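Local coordinates for periplasmic binding protein (Veillonella parvula, PDB 4OVK) that probably captures a small solute, perhaps an iron-carrying compound, in the periplasm and delivers it to an ABC transporter for import, at residues A[234-239]-A[266-271]; A[180-185]-A[209-214]; A[18-23]-A[126-131]; A[138-143]-A[151-156]. One frame throughout, in Å; residues are numbered along the deposited sequence.

Contact 1: A[234-239]-A[266-271]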
loop_
_atom_site.group_PDB
_atom_site.type_symbol
_atom_site.label_atom_id
_atom_site.label_comp_id
_atom_site.label_asym_id
_atom_site.label_seq_id
_atom_site.Cartn_x
_atom_site.Cartn_y
_atom_site.Cartn_z
ATOM N N ILE A 234 1.391 16.289 10.930
ATOM C CA ILE A 234 1.095 14.940 11.443
ATOM C C ILE A 234 0.264 14.232 10.381
ATOM O O ILE A 234 -0.727 14.784 9.902
ATOM C CB ILE A 234 0.308 14.981 12.775
ATOM C CG1 ILE A 234 1.146 15.632 13.887
ATOM C CG2 ILE A 234 -0.120 13.569 13.196
ATOM C CD1 ILE A 234 0.339 16.022 15.121
ATOM N N ILE A 235 0.701 13.038 9.986
ATOM C CA ILE A 235 -0.054 12.187 9.092
ATOM C C ILE A 235 -0.583 11.029 9.933
ATOM O O ILE A 235 0.163 10.442 10.718
ATOM C CB ILE A 235 0.821 11.671 7.935
ATOM C CG1 ILE A 235 1.348 12.864 7.108
ATOM C CG2 ILE A 235 0.057 10.681 7.074
ATOM C CD1 ILE A 235 2.416 12.466 6.146
ATOM N N LEU A 236 -1.873 10.736 9.788
ATOM C CA LEU A 236 -2.530 9.665 10.532
ATOM C C LEU A 236 -2.682 8.465 9.615
ATOM O O LEU A 236 -3.164 8.601 8.507
ATOM C CB LEU A 236 -3.914 10.113 11.015
ATOM C CG LEU A 236 -3.995 11.405 11.831
ATOM C CD1 LEU A 236 -5.441 11.792 12.077
ATOM C CD2 LEU A 236 -3.259 11.280 13.148
ATOM N N SER A 237 -2.297 7.281 10.090
ATOM C CA SER A 237 -2.375 6.092 9.265
ATOM C C SER A 237 -3.804 5.543 9.129
ATOM O O SER A 237 -4.712 5.962 9.845
ATOM C CB SER A 237 -1.455 5.007 9.834
ATOM O OG SER A 237 -2.171 4.161 10.703
ATOM N N ASN A 238 -3.973 4.582 8.217
ATOM C CA ASN A 238 -5.240 3.840 8.040
ATOM C C ASN A 238 -5.284 2.510 8.784
ATOM O O ASN A 238 -6.202 1.701 8.576
ATOM C CB ASN A 238 -5.521 3.604 6.550
ATOM C CG ASN A 238 -5.929 4.877 5.836
ATOM O OD1 ASN A 238 -5.134 5.490 5.143
ATOM N ND2 ASN A 238 -7.163 5.289 6.032
ATOM N N PHE A 239 -4.320 2.278 9.671
ATOM C CA PHE A 239 -4.365 1.094 10.551
ATOM C C PHE A 239 -5.407 1.224 11.661
ATOM O O PHE A 239 -5.699 0.253 12.363
ATOM C CB PHE A 239 -2.993 0.850 11.192
ATOM C CG PHE A 239 -1.980 0.248 10.265
ATOM C CD1 PHE A 239 -1.171 1.052 9.476
ATOM C CD2 PHE A 239 -1.809 -1.140 10.210
ATOM C CE1 PHE A 239 -0.222 0.489 8.630
ATOM C CE2 PHE A 239 -0.862 -1.702 9.368
ATOM C CZ PHE A 239 -0.069 -0.889 8.577
ATOM N N HIS A 266 -3.385 23.405 12.345
ATOM C CA HIS A 266 -4.339 22.549 11.629
ATOM C C HIS A 266 -3.692 21.852 10.428
ATOM O O HIS A 266 -4.176 21.930 9.283
ATOM C CB HIS A 266 -5.609 23.318 11.226
ATOM C CG HIS A 266 -6.444 23.751 12.392
ATOM N ND1 HIS A 266 -7.401 22.941 12.965
ATOM C CD2 HIS A 266 -6.458 24.905 13.098
ATOM C CE1 HIS A 266 -7.969 23.575 13.975
ATOM N NE2 HIS A 266 -7.414 24.770 14.076
ATOM N N ARG A 267 -2.588 21.178 10.722
ATOM C CA ARG A 267 -1.838 20.407 9.740
ATOM C C ARG A 267 -1.751 18.939 10.193
ATOM O O ARG A 267 -0.668 18.320 10.198
ATOM C CB ARG A 267 -0.456 21.041 9.547
ATOM C CG ARG A 267 -0.523 22.471 8.990
ATOM C CD ARG A 267 0.612 22.744 8.022
ATOM N NE ARG A 267 0.403 22.033 6.762
ATOM C CZ ARG A 267 1.324 21.864 5.813
ATOM N NH1 ARG A 267 1.013 21.187 4.710
ATOM N NH2 ARG A 267 2.551 22.349 5.961
ATOM N N VAL A 268 -2.912 18.403 10.578
ATOM C CA VAL A 268 -3.099 16.978 10.900
ATOM C C VAL A 268 -3.951 16.366 9.803
ATOM O O VAL A 268 -5.098 16.783 9.571
ATOM C CB VAL A 268 -3.819 16.764 12.245
ATOM C CG1 VAL A 268 -3.905 15.276 12.591
ATOM C CG2 VAL A 268 -3.139 17.533 13.366
ATOM N N TYR A 269 -3.390 15.375 9.124
ATOM C CA TYR A 269 -3.986 14.830 7.908
ATOM C C TYR A 269 -4.114 13.316 7.963
ATOM O O TYR A 269 -3.137 12.628 8.265
ATOM C CB TYR A 269 -3.110 15.166 6.720
ATOM C CG TYR A 269 -2.842 16.647 6.535
ATOM C CD1 TYR A 269 -3.828 17.493 6.064
ATOM C CD2 TYR A 269 -1.595 17.191 6.836
ATOM C CE1 TYR A 269 -3.573 18.854 5.882
ATOM C CE2 TYR A 269 -1.331 18.528 6.649
ATOM C CZ TYR A 269 -2.327 19.363 6.178
ATOM O OH TYR A 269 -2.058 20.712 5.993
ATOM N N LYS A 270 -5.299 12.807 7.631
ATOM C CA LYS A 270 -5.489 11.364 7.430
ATOM C C LYS A 270 -4.930 10.893 6.080
ATOM O O LYS A 270 -5.280 11.424 5.013
ATOM C CB LYS A 270 -6.971 11.026 7.521
ATOM C CG LYS A 270 -7.332 9.546 7.436
ATOM C CD LYS A 270 -6.953 8.801 8.696
ATOM C CE LYS A 270 -7.781 7.544 8.864
ATOM N NZ LYS A 270 -7.342 6.740 10.026
ATOM N N ALA A 271 -4.075 9.879 6.114
ATOM C CA ALA A 271 -3.500 9.359 4.878
ATOM C C ALA A 271 -4.595 8.850 3.943
ATOM O O ALA A 271 -5.559 8.223 4.392
ATOM C CB ALA A 271 -2.526 8.236 5.166
#
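Ile234, Ile235 and Leu236 pair in parallel register with Val268, Tyr269 and Lys270, the two short strand axes approaching to 4.6 Å at an angle of 24°. Four backbone hydrogen bonds zip them together: Ile234 N to Arg267 O, Tyr269 N to Ile234 O, Leu236 N to Tyr269 O at 2.7 Å, and Ala271 N to Leu236 O at 2.9 Å. Val268 joins Ile234 and Leu236 on one face of the sheet. Its CG1, anti to the backbone N (chi1 -176°), lies 3.8 Å from Leu236 CD1, while its other branch, CG2, runs alongside Ile234 CD1 at 4.2 Å. Lys270 rises from the same face; a bend at chi2 (73°) turns its chain past Leu236 CB and brings NZ to 2.7 Å from Ser237 O, tilted from the carbonyl plane. The carbonyls of Asp240 and Ile242 also accept from this ammonium, which thereby ties down the loop leaving the strand. Ile235, on the other face, sets CG2 4.0 Å from CB of Ala271, just past the strand. Tyr269 OH sits in the guanidinium plane of Arg267 and takes a bond of 2.9 Å from its NE, while Arg267 NH1 reaches Leu295 O. Strand 268-270 forms one edge of this four-stranded sheet; strand 180-184 flanks 233-236 on its far side, and helix 285-296 packs against Tyr269 and Ala271 through Trp291, Leu295 and Met288.

Contact 2: A[180-185]-A[209-214]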
loop_
_atom_site.group_PDB
_atom_site.type_symbol
_atom_site.label_atom_id
_atom_site.label_comp_id
_atom_site.label_asym_id
_atom_site.label_seq_id
_atom_site.Cartn_x
_atom_site.Cartn_y
_atom_site.Cartn_z
ATOM N N LYS A 180 9.027 19.337 10.058
ATOM C CA LYS A 180 9.115 18.123 10.861
ATOM C C LYS A 180 7.788 17.366 10.813
ATOM O O LYS A 180 6.738 17.918 11.145
ATOM C CB LYS A 180 9.481 18.461 12.299
ATOM C CG LYS A 180 9.834 17.241 13.134
ATOM C CD LYS A 180 10.215 17.606 14.562
ATOM C CE LYS A 180 11.454 18.483 14.626
ATOM N NZ LYS A 180 11.983 18.519 16.013
ATOM N N VAL A 181 7.856 16.099 10.407
ATOM C CA VAL A 181 6.664 15.294 10.125
ATOM C C VAL A 181 6.640 14.063 11.012
ATOM O O VAL A 181 7.653 13.346 11.117
ATOM C CB VAL A 181 6.611 14.827 8.648
ATOM C CG1 VAL A 181 5.303 14.102 8.360
ATOM C CG2 VAL A 181 6.811 15.998 7.685
ATOM N N LEU A 182 5.482 13.832 11.637
ATOM C CA LEU A 182 5.224 12.657 12.473
ATOM C C LEU A 182 4.175 11.794 11.770
ATOM O O LEU A 182 3.112 12.296 11.376
ATOM C CB LEU A 182 4.673 13.083 13.830
ATOM C CG LEU A 182 4.414 11.936 14.815
ATOM C CD1 LEU A 182 5.730 11.297 15.232
ATOM C CD2 LEU A 182 3.647 12.442 16.023
ATOM N N TYR A 183 4.469 10.504 11.604
ATOM C CA TYR A 183 3.499 9.566 11.060
ATOM C C TYR A 183 2.943 8.766 12.243
ATOM O O TYR A 183 3.620 7.904 12.799
ATOM C CB TYR A 183 4.156 8.671 10.002
ATOM C CG TYR A 183 3.234 8.206 8.871
ATOM C CD1 TYR A 183 2.138 7.401 9.124
ATOM C CD2 TYR A 183 3.473 8.575 7.550
ATOM C CE1 TYR A 183 1.311 6.961 8.092
ATOM C CE2 TYR A 183 2.646 8.162 6.517
ATOM C CZ TYR A 183 1.572 7.345 6.791
ATOM O OH TYR A 183 0.764 6.911 5.760
ATOM N N LEU A 184 1.733 9.126 12.662
ATOM C CA LEU A 184 1.082 8.542 13.828
ATOM C C LEU A 184 0.192 7.379 13.391
ATOM O O LEU A 184 -0.688 7.552 12.545
ATOM C CB LEU A 184 0.269 9.633 14.567
ATOM C CG LEU A 184 -0.503 9.244 15.837
ATOM C CD1 LEU A 184 0.417 8.777 16.963
ATOM C CD2 LEU A 184 -1.352 10.424 16.314
ATOM N N GLN A 185 0.434 6.187 13.946
ATOM C CA GLN A 185 -0.331 5.005 13.540
ATOM C C GLN A 185 -1.748 4.971 14.100
ATOM O O GLN A 185 -2.694 4.580 13.395
ATOM C CB GLN A 185 0.360 3.703 13.952
ATOM C CG GLN A 185 -0.149 2.509 13.135
ATOM C CD GLN A 185 0.462 1.171 13.525
ATOM O OE1 GLN A 185 0.519 0.244 12.716
ATOM N NE2 GLN A 185 0.901 1.055 14.767
ATOM N N ASN A 209 12.031 13.729 9.645
ATOM C CA ASN A 209 11.333 12.790 10.506
ATOM C C ASN A 209 11.395 13.182 11.979
ATOM O O ASN A 209 12.466 13.145 12.594
ATOM C CB ASN A 209 11.926 11.408 10.318
ATOM C CG ASN A 209 11.479 10.784 9.030
ATOM O OD1 ASN A 209 10.292 10.517 8.857
ATOM N ND2 ASN A 209 12.412 10.573 8.105
ATOM N N ALA A 210 10.244 13.536 12.546
ATOM C CA ALA A 210 10.141 13.806 13.984
ATOM C C ALA A 210 10.677 12.641 14.818
ATOM O O ALA A 210 11.330 12.864 15.833
ATOM C CB ALA A 210 8.698 14.109 14.379
ATOM N N ALA A 211 10.401 11.410 14.374
ATOM C CA ALA A 211 10.804 10.186 15.091
ATOM C C ALA A 211 12.088 9.547 14.533
ATOM O O ALA A 211 12.296 8.338 14.649
ATOM C CB ALA A 211 9.662 9.186 15.057
ATOM N N LYS A 212 12.938 10.381 13.944
ATOM C CA LYS A 212 14.228 9.999 13.366
ATOM C C LYS A 212 15.089 9.103 14.265
ATOM O O LYS A 212 15.767 8.185 13.780
ATOM C CB LYS A 212 14.971 11.300 13.024
ATOM C CG LYS A 212 16.474 11.234 12.841
ATOM C CD LYS A 212 17.023 12.644 12.662
ATOM C CE LYS A 212 17.136 13.365 13.997
ATOM N NZ LYS A 212 16.841 14.810 13.862
ATOM N N ASP A 213 15.063 9.367 15.569
ATOM C CA ASP A 213 15.897 8.619 16.511
ATOM C C ASP A 213 15.141 7.500 17.234
ATOM O O ASP A 213 15.663 6.926 18.174
ATOM C CB ASP A 213 16.548 9.584 17.505
ATOM C CG ASP A 213 17.471 10.589 16.821
ATOM O OD1 ASP A 213 18.237 10.184 15.917
ATOM O OD2 ASP A 213 17.430 11.786 17.179
ATOM N N THR A 214 13.935 7.176 16.767
ATOM C CA THR A 214 13.157 6.054 17.298
ATOM C C THR A 214 13.292 4.852 16.357
ATOM O O THR A 214 12.997 4.957 15.169
ATOM C CB THR A 214 11.670 6.434 17.465
ATOM O OG1 THR A 214 11.549 7.496 18.417
ATOM C CG2 THR A 214 10.844 5.245 17.955
HETATM O O HOH W 1 8.948 10.735 11.457
#
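Val181 and Asn209 form a single parallel bridge, their CA atoms 5.3 Å apart, after which 209-214 leaves the sheet through two overlapping type I turns, Asn209 to Lys212 and Ala211 to Thr214. One direct hydrogen bond spans the segments, from Ala210 N to Val181 O at 3.0 Å; the donor stands above the carbonyl plane, 43° out of it, as the chain begins to swing away. A water also donates to Val181 O, at 2.9 Å, and to Asn209 OD1, so this carbonyl holds two partners and the asparagine side chain is linked to the neighbouring strand through solvent. The same water accepts a weak bond from Ala211 N. The amide nitrogen of Asn209, ND2, turns instead to Gln199 O.

Ala210 is the centre of the apolar packing. Its methyl points at strand 180-184 and lies between two side chains of that strand: Lys180 CG touches CB at 3.6 Å, and Leu182 CD1 approaches the same CB at 4.2 Å. With CG anti to the backbone N (chi1 -170°), Lys180 lays its aliphatic part across Ala210, while its NZ continues to Trp229 O. Leu182 CD1 extends as far as Ala211 CB, 4.5 Å away.

Strand 208-209 is the edge strand on this side of the sheet, with 180-184 standing between it and 233-236. Helix 197-204 covers the face of Val181 and Asn209 through Ile202, whereas helix 223-229 packs against Leu182 and Ala211 through Trp229.

Contact 3: A[18-23]-A[126-131]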
loop_
_atom_site.group_PDB
_atom_site.type_symbol
_atom_site.label_atom_id
_atom_site.label_comp_id
_atom_site.label_asym_id
_atom_site.label_seq_id
_atom_site.Cartn_x
_atom_site.Cartn_y
_atom_site.Cartn_z
ATOM N N THR A 18 10.152 -18.087 -13.425
ATOM C CA THR A 18 11.120 -17.984 -12.347
ATOM C C THR A 18 10.587 -16.986 -11.323
ATOM O O THR A 18 10.311 -15.845 -11.680
ATOM C CB THR A 18 12.473 -17.502 -12.884
ATOM O OG1 THR A 18 12.910 -18.375 -13.935
ATOM C CG2 THR A 18 13.511 -17.458 -11.769
ATOM N N ASP A 19 10.422 -17.416 -10.070
ATOM C CA ASP A 19 9.876 -16.531 -9.025
ATOM C C ASP A 19 10.985 -15.725 -8.350
ATOM O O ASP A 19 12.134 -15.739 -8.802
ATOM C CB ASP A 19 8.974 -17.291 -8.028
ATOM C CG ASP A 19 9.737 -18.174 -7.057
ATOM O OD1 ASP A 19 10.972 -18.035 -6.948
ATOM O OD2 ASP A 19 9.065 -19.011 -6.378
ATOM N N LEU A 20 10.632 -14.993 -7.298
ATOM C CA LEU A 20 11.548 -14.011 -6.712
ATOM C C LEU A 20 12.655 -14.650 -5.866
ATOM O O LEU A 20 13.598 -13.960 -5.469
ATOM C CB LEU A 20 10.772 -12.944 -5.919
ATOM C CG LEU A 20 10.286 -11.744 -6.741
ATOM C CD1 LEU A 20 9.624 -12.139 -8.039
ATOM C CD2 LEU A 20 9.366 -10.854 -5.927
ATOM N N THR A 21 12.548 -15.960 -5.612
ATOM C CA THR A 21 13.601 -16.716 -4.941
ATOM C C THR A 21 14.529 -17.397 -5.957
ATOM O O THR A 21 15.483 -18.074 -5.581
ATOM C CB THR A 21 13.008 -17.799 -4.020
ATOM O OG1 THR A 21 12.300 -18.775 -4.801
ATOM C CG2 THR A 21 12.060 -17.169 -3.010
ATOM N N GLY A 22 14.243 -17.212 -7.244
ATOM C CA GLY A 22 15.008 -17.867 -8.301
ATOM C C GLY A 22 14.580 -19.305 -8.539
ATOM O O GLY A 22 15.291 -20.058 -9.204
ATOM N N THR A 23 13.416 -19.682 -8.006
ATOM C CA THR A 23 12.870 -21.023 -8.195
ATOM C C THR A 23 12.073 -21.075 -9.496
ATOM O O THR A 23 11.199 -20.227 -9.739
ATOM C CB THR A 23 11.944 -21.415 -7.025
ATOM O OG1 THR A 23 12.676 -21.369 -5.800
ATOM C CG2 THR A 23 11.365 -22.810 -7.219
ATOM N N VAL A 126 4.241 -19.726 -6.377
ATOM C CA VAL A 126 5.323 -18.787 -6.639
ATOM C C VAL A 126 5.544 -17.950 -5.409
ATOM O O VAL A 126 4.583 -17.481 -4.777
ATOM C CB VAL A 126 5.090 -17.892 -7.880
ATOM C CG1 VAL A 126 5.088 -18.738 -9.158
ATOM C CG2 VAL A 126 3.815 -17.096 -7.784
ATOM N N SER A 127 6.818 -17.767 -5.075
ATOM C CA SER A 127 7.195 -17.058 -3.867
ATOM C C SER A 127 7.565 -15.630 -4.216
ATOM O O SER A 127 8.307 -15.391 -5.167
ATOM C CB SER A 127 8.358 -17.761 -3.171
ATOM O OG SER A 127 7.983 -19.073 -2.744
ATOM N N ILE A 128 7.033 -14.682 -3.452
ATOM C CA ILE A 128 7.431 -13.294 -3.575
ATOM C C ILE A 128 8.077 -12.791 -2.269
ATOM O O ILE A 128 8.176 -13.537 -1.291
ATOM C CB ILE A 128 6.237 -12.408 -3.966
ATOM C CG1 ILE A 128 5.130 -12.481 -2.917
ATOM C CG2 ILE A 128 5.694 -12.799 -5.335
ATOM C CD1 ILE A 128 4.194 -11.315 -3.038
ATOM N N LYS A 129 8.510 -11.531 -2.278
ATOM C CA LYS A 129 9.209 -10.902 -1.145
ATOM C C LYS A 129 8.512 -9.641 -0.643
ATOM O O LYS A 129 7.670 -9.072 -1.340
ATOM C CB LYS A 129 10.617 -10.500 -1.554
ATOM C CG LYS A 129 11.522 -11.638 -1.990
ATOM C CD LYS A 129 12.974 -11.180 -1.919
ATOM C CE LYS A 129 13.889 -12.059 -2.749
ATOM N NZ LYS A 129 13.809 -13.488 -2.338
ATOM N N TYR A 130 8.904 -9.198 0.555
ATOM C CA TYR A 130 8.341 -7.994 1.189
ATOM C C TYR A 130 9.419 -7.102 1.768
ATOM O O TYR A 130 10.501 -7.583 2.134
ATOM C CB TYR A 130 7.391 -8.386 2.323
ATOM N N GLY A 131 9.107 -5.805 1.859
ATOM C CA GLY A 131 9.949 -4.838 2.561
ATOM C C GLY A 131 10.252 -3.575 1.772
ATOM O O GLY A 131 10.402 -2.493 2.353
HETATM O O HOH W 2 9.047 -20.813 -4.474
#
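Asp19 and Ser127 make the tight part of this contact, locking a turn onto the edge of strand 125-128. Ser127 N donates to Asp19 OD2 at 2.9 Å, reaching the carboxylate from above its plane, and Leu20 N returns a longer bond of 3.2 Å to Ser127 O, nearly along the C=O axis. The carboxylate is fixed from both ends. OD1 accepts from Thr21 OG1 (2.6 Å, on the syn side) and from Thr21 N and Thr23 N, which reach it from opposite faces of the carboxylate. Asp19 CG sits between its backbone N and carbonyl carbon (chi1 74°), which folds the carboxylate back over its own turn and places OD1 among these donors. OD2 also takes a hydrogen bond from a water, which is in turn hydrogen-bonded to Ser127 OG at 2.7 Å. These bonds would probably favour the ionised acid. Next to these bonds, Leu20 CD2 rests against Ile128 CB at 4.0 Å.

The outer side is looser. Thr21 CG2 touches Ser127 CB at 3.8 Å, and Lys129, bent at chi4 (-57°), sends NZ across the exposed threonine to a weak bond of 3.2 Å with Leu20 O. Asp109 offers the same ammonium a long, weak ion pair.

Asp19 heads an Asx turn and a type I turn that closes at Gly22, in the hairpin linking strands 14-18 and 24-28. The hairpin loop thus packs beside the outermost strand of the parallel sheet in the N-terminal lobe, against helix 133-147, in a two-lobed fold of the periplasmic binding protein family.

Contact 4: A[138-143]-A[151-156]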
loop_
_atom_site.group_PDB
_atom_site.type_symbol
_atom_site.label_atom_id
_atom_site.label_comp_id
_atom_site.label_asym_id
_atom_site.label_seq_id
_atom_site.Cartn_x
_atom_site.Cartn_y
_atom_site.Cartn_z
ATOM N N ASN A 138 9.399 -6.127 -9.048
ATOM C CA ASN A 138 9.757 -7.487 -9.471
ATOM C C ASN A 138 8.574 -8.440 -9.380
ATOM O O ASN A 138 8.394 -9.303 -10.255
ATOM C CB ASN A 138 10.935 -8.036 -8.660
ATOM C CG ASN A 138 12.209 -7.259 -8.894
ATOM O OD1 ASN A 138 12.436 -6.739 -9.991
ATOM N ND2 ASN A 138 13.051 -7.172 -7.868
ATOM N N GLY A 139 7.750 -8.262 -8.343
ATOM C CA GLY A 139 6.527 -9.057 -8.197
ATOM C C GLY A 139 5.519 -8.772 -9.302
ATOM O O GLY A 139 4.878 -9.681 -9.830
ATOM N N ILE A 140 5.396 -7.506 -9.684
ATOM C CA ILE A 140 4.515 -7.147 -10.795
ATOM C C ILE A 140 4.970 -7.813 -12.102
ATOM O O ILE A 140 4.152 -8.313 -12.882
ATOM C CB ILE A 140 4.416 -5.622 -10.943
ATOM C CG1 ILE A 140 3.572 -5.072 -9.795
ATOM C CG2 ILE A 140 3.816 -5.248 -12.281
ATOM C CD1 ILE A 140 3.714 -3.581 -9.598
ATOM N N ARG A 141 6.278 -7.831 -12.326
ATOM C CA ARG A 141 6.828 -8.400 -13.552
ATOM C C ARG A 141 6.505 -9.891 -13.609
ATOM O O ARG A 141 6.071 -10.413 -14.650
ATOM C CB ARG A 141 8.326 -8.140 -13.630
ATOM C CG ARG A 141 8.958 -8.598 -14.940
ATOM C CD ARG A 141 10.333 -7.995 -15.124
ATOM N NE ARG A 141 10.270 -6.584 -15.494
ATOM C CZ ARG A 141 11.120 -5.644 -15.087
ATOM N NH1 ARG A 141 10.955 -4.395 -15.498
ATOM N NH2 ARG A 141 12.127 -5.927 -14.267
ATOM N N LEU A 142 6.695 -10.559 -12.472
ATOM C CA LEU A 142 6.343 -11.967 -12.324
ATOM C C LEU A 142 4.858 -12.202 -12.608
ATOM O O LEU A 142 4.503 -13.119 -13.368
ATOM C CB LEU A 142 6.729 -12.449 -10.915
ATOM C CG LEU A 142 6.267 -13.838 -10.441
ATOM C CD1 LEU A 142 6.859 -14.933 -11.301
ATOM C CD2 LEU A 142 6.664 -14.066 -8.997
ATOM N N LEU A 143 3.981 -11.388 -12.010
ATOM C CA LEU A 143 2.547 -11.507 -12.278
ATOM C C LEU A 143 2.214 -11.344 -13.763
ATOM O O LEU A 143 1.319 -12.010 -14.285
ATOM C CB LEU A 143 1.761 -10.503 -11.442
ATOM C CG LEU A 143 1.687 -10.848 -9.961
ATOM C CD1 LEU A 143 1.028 -9.684 -9.227
ATOM C CD2 LEU A 143 0.937 -12.153 -9.734
ATOM N N GLU A 151 2.486 -6.336 -21.062
ATOM C CA GLU A 151 2.392 -4.918 -21.369
ATOM C C GLU A 151 1.841 -4.135 -20.179
ATOM O O GLU A 151 2.397 -3.108 -19.823
ATOM C CB GLU A 151 1.554 -4.688 -22.622
ATOM C CG GLU A 151 2.203 -5.245 -23.891
ATOM C CD GLU A 151 1.340 -5.072 -25.128
ATOM O OE1 GLU A 151 1.905 -5.004 -26.239
ATOM O OE2 GLU A 151 0.100 -5.010 -24.997
ATOM N N GLN A 152 0.765 -4.619 -19.551
ATOM C CA GLN A 152 0.214 -3.931 -18.385
ATOM C C GLN A 152 1.228 -3.951 -17.240
ATOM O O GLN A 152 1.420 -2.945 -16.577
ATOM C CB GLN A 152 -1.132 -4.510 -17.928
ATOM C CG GLN A 152 -1.728 -3.778 -16.717
ATOM C CD GLN A 152 -3.037 -3.047 -16.973
ATOM O OE1 GLN A 152 -3.225 -2.421 -18.010
ATOM N NE2 GLN A 152 -3.941 -3.101 -15.994
ATOM N N ALA A 153 1.902 -5.080 -17.037
ATOM C CA ALA A 153 2.899 -5.182 -15.973
ATOM C C ALA A 153 4.026 -4.185 -16.210
ATOM O O ALA A 153 4.384 -3.411 -15.305
ATOM C CB ALA A 153 3.434 -6.615 -15.869
ATOM N N GLU A 154 4.565 -4.158 -17.429
ATOM C CA GLU A 154 5.629 -3.187 -17.732
ATOM C C GLU A 154 5.128 -1.738 -17.677
ATOM O O GLU A 154 5.883 -0.861 -17.285
ATOM C CB GLU A 154 6.319 -3.487 -19.063
ATOM C CG GLU A 154 7.140 -4.780 -19.074
ATOM C CD GLU A 154 8.221 -4.878 -17.988
ATOM O OE1 GLU A 154 8.773 -3.844 -17.546
ATOM O OE2 GLU A 154 8.538 -6.019 -17.584
ATOM N N ALA A 155 3.876 -1.480 -18.052
ATOM C CA ALA A 155 3.331 -0.120 -17.929
ATOM C C ALA A 155 3.276 0.324 -16.461
ATOM O O ALA A 155 3.592 1.461 -16.142
ATOM C CB ALA A 155 1.969 -0.017 -18.588
ATOM N N LEU A 156 2.901 -0.591 -15.569
ATOM C CA LEU A 156 2.887 -0.312 -14.127
ATOM C C LEU A 156 4.307 -0.090 -13.604
ATOM O O LEU A 156 4.552 0.813 -12.830
ATOM C CB LEU A 156 2.221 -1.460 -13.349
ATOM C CG LEU A 156 0.703 -1.538 -13.452
ATOM C CD1 LEU A 156 0.179 -2.896 -12.995
ATOM C CD2 LEU A 156 0.029 -0.406 -12.670
#
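The guanidinium of Arg141 and the carboxylate of Glu154 meet edge to edge, their planes only 11° apart. Arg141 grips side-on: NE donates to Glu154 OE2 at 2.8 Å and NH1 to Glu154 OE1 at 3.0 Å, both nearly straight. Each oxygen uses its syn lone pair, and both lie close to the guanidinium plane, so the paired bonds of the salt bridge fix the rotation of the two groups against each other. A bend at chi3 (-75°) turns the arginine head toward the facing helix, and Glu154, itself bent at chi2, comes across to meet it. Lys161 brings a like charge close to Arg141 NH1, and the carboxylate probably eases this crowding.

Inward of the salt bridge the packing is apolar and close. Ala153 CB sits 3.5 Å from Ile140 O and 3.9 Å from Ile140 CG2; that methyl branch also reaches Leu156 CB at 4.2 Å. The small alanine lets the backbones draw together, with the CA atoms of Arg141 and Ala153 5.6 Å apart.

The two helical segments run antiparallel, at 167°, with axes 8.4 Å apart. They belong to consecutive helices, 133-147 and 150-170, a helical hairpin whose inner side is buried against helices 41-49 and 306-318. Helix 150-170 leads on to strand 180-184 of the second lobe, consistent with the single long helix that joins the lobes in many binding proteins of this family.

Contacts 1 and 2 belong to one parallel sheet, in which strands 180-184 and 233-236 are neighbours; their centres are 12 Å apart, and they touch, for example, where Ser237 OG lies 2.8 Å from Gln185 O. Contacts 3 and 4 lie in the other lobe, 14 Å between centres, and meet in part through Leu142, whose CD2 is 3.7 Å from Leu20 CD1. Between the lobes the centres are 31 to 33 Å apart, and contacts 1 and 3 come no closer than about 12 Å between nearest atoms. Helix 150-170 leads from contact 4 to contact 2. In this family the solute binds in the cleft between lobes, though no ligand site is defined here.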